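Local structure of glutamine amidotransferase domain-containing protein (Streptococcus mutans, 3L7N) at residues 85-90 against 95-100. The protein is probably a class I glutamine amidotransferase, a family that hydrolyses glutamine and passes the released ammonia to an acceptor substrate, though its own acceptor is not established. Residues are numbered along the deposited sequence; the frame is centred on the assembly and turned at random.
Sequences KIIVGV and QLMGVA
Gly89 and Met97 join the strand leading into what is probably the nucleophile elbow of a class I glutamine amidotransferase to the helix leaving it: strand 86-90 ends, the chain turns at Cys91 and continues as helix 92-100. Met97 reaches from the helix to the strand and lays its sulfur on the backbone: SD is 3.4 Å from Gly89 N and 3.7 Å from Gly89 CA. Gly89 has no side chain to hold the sulfur off. From CA to SD the Met97 chain runs out extended (chi2 -176°), and it then bends at chi3, 70°, carrying the methyl back along the strand to Ile87. There Met97 CE packs 3.8 Å from Ile87 CG2, the branch anti to the backbone N, the two side chains lying alongside and pointing opposite ways. Every contact within 4.5 Å across the two segments involves Met97, and no hydrogen bond crosses. The axes of strand 86-90 and helix 95-100 come within 7.9 Å, with 123° between their N-to-C directions. Around this buried contact, Ile87 also rests on Ala80 of helix 70-82, while Leu96 and Ala100 lean on Ile77 of that same helix. On the far face Val88 packs against Leu232 of helix 219-233, and the strand itself sits between strands 48-51 and 173-176 of the central sheet.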
loop_
_atom_site.group_PDB
_atom_site.type_symbol
_atom_site.label_atom_id
_atom_site.label_comp_id
_atom_site.label_asym_id
_atom_site.label_seq_id
_atom_site.Cartn_x
_atom_site.Cartn_y
_atom_site.Cartn_z
ATOM N N LYS A 85 14.863 -2.402 9.801
ATOM C CA LYS A 85 13.949 -1.201 9.695
ATOM C C LYS A 85 12.484 -1.634 9.640
ATOM O O LYS A 85 12.173 -2.544 8.974
ATOM C CB LYS A 85 14.282 -0.411 8.412
ATOM C CG LYS A 85 15.665 0.053 8.344
ATOM C CD LYS A 85 15.931 1.043 9.405
ATOM C CE LYS A 85 17.367 1.528 9.320
ATOM N NZ LYS A 85 17.764 2.081 10.610
ATOM N N ILE A 86 11.596 -0.883 10.262
ATOM C CA ILE A 86 10.127 -1.039 10.016
ATOM C C ILE A 86 9.839 -0.674 8.592
ATOM O O ILE A 86 10.278 0.357 8.162
ATOM C CB ILE A 86 9.357 -0.104 10.893
ATOM C CG1 ILE A 86 9.874 -0.212 12.335
ATOM C CG2 ILE A 86 7.852 -0.300 10.724
ATOM C CD1 ILE A 86 8.976 0.330 13.369
ATOM N N ILE A 87 9.143 -1.547 7.823
ATOM C CA ILE A 87 8.791 -1.206 6.419
ATOM C C ILE A 87 7.330 -1.415 6.242
ATOM O O ILE A 87 6.812 -2.298 6.816
ATOM C CB ILE A 87 9.503 -2.090 5.454
ATOM C CG1 ILE A 87 10.992 -2.099 5.787
ATOM C CG2 ILE A 87 9.257 -1.614 4.009
ATOM C CD1 ILE A 87 11.807 -2.988 4.893
ATOM N N VAL A 88 6.643 -0.539 5.490
ATOM C CA VAL A 88 5.243 -0.810 5.050
ATOM C C VAL A 88 5.134 -0.460 3.544
ATOM O O VAL A 88 5.659 0.579 3.135
ATOM C CB VAL A 88 4.247 0.036 5.813
ATOM C CG1 VAL A 88 2.779 -0.040 5.136
ATOM C CG2 VAL A 88 4.249 -0.332 7.284
ATOM N N GLY A 89 4.498 -1.349 2.712
ATOM C CA GLY A 89 4.384 -1.132 1.233
ATOM C C GLY A 89 2.943 -1.199 0.868
ATOM O O GLY A 89 2.270 -2.068 1.322
ATOM N N VAL A 90 2.449 -0.232 0.075
ATOM C CA VAL A 90 1.002 -0.150 -0.293
ATOM C C VAL A 90 0.833 -0.279 -1.830
ATOM O O VAL A 90 1.580 0.304 -2.555
ATOM C CB VAL A 90 0.462 1.179 0.133
ATOM C CG1 VAL A 90 -0.962 1.338 -0.241
ATOM C CG2 VAL A 90 0.651 1.364 1.584
ATOM N N GLN A 95 3.900 -4.761 -3.779
ATOM C CA GLN A 95 4.423 -5.625 -4.796
ATOM C C GLN A 95 5.927 -5.564 -4.880
ATOM O O GLN A 95 6.573 -6.582 -5.175
ATOM C CB GLN A 95 3.767 -5.300 -6.135
ATOM C CG GLN A 95 2.270 -5.557 -6.078
ATOM C CD GLN A 95 1.416 -4.812 -7.148
ATOM O OE1 GLN A 95 1.885 -4.468 -8.244
ATOM N NE2 GLN A 95 0.131 -4.617 -6.823
ATOM N N LEU A 96 6.523 -4.380 -4.636
ATOM C CA LEU A 96 7.992 -4.308 -4.600
ATOM C C LEU A 96 8.515 -5.020 -3.348
ATOM O O LEU A 96 9.542 -5.640 -3.381
ATOM C CB LEU A 96 8.509 -2.863 -4.662
ATOM C CG LEU A 96 8.220 -2.094 -5.954
ATOM C CD1 LEU A 96 8.245 -0.637 -5.715
ATOM C CD2 LEU A 96 9.179 -2.435 -7.012
ATOM N N MET A 97 7.787 -4.963 -2.257
ATOM C CA MET A 97 8.182 -5.778 -1.140
ATOM C C MET A 97 8.192 -7.298 -1.489
ATOM O O MET A 97 9.163 -8.000 -1.186
ATOM C CB MET A 97 7.356 -5.501 0.066
ATOM C CG MET A 97 7.528 -4.140 0.544
ATOM S SD MET A 97 6.644 -3.914 2.014
ATOM C CE MET A 97 7.597 -4.904 3.104
ATOM N N GLY A 98 7.173 -7.763 -2.219
ATOM C CA GLY A 98 7.145 -9.123 -2.626
ATOM C C GLY A 98 8.423 -9.507 -3.371
ATOM O O GLY A 98 9.113 -10.533 -3.013
ATOM N N VAL A 99 8.765 -8.697 -4.396
ATOM C CA VAL A 99 9.929 -8.941 -5.196
ATOM C C VAL A 99 11.119 -8.908 -4.326
ATOM O O VAL A 99 11.948 -9.742 -4.427
ATOM C CB VAL A 99 10.068 -7.921 -6.328
ATOM C CG1 VAL A 99 11.320 -8.149 -7.101
ATOM C CG2 VAL A 99 8.910 -8.014 -7.232
ATOM N N ALA A 100 11.181 -7.952 -3.407
ATOM C CA ALA A 100 12.387 -7.799 -2.592
ATOM C C ALA A 100 12.649 -9.066 -1.796
ATOM O O ALA A 100 13.774 -9.410 -1.547
ATOM C CB ALA A 100 12.274 -6.632 -1.688
#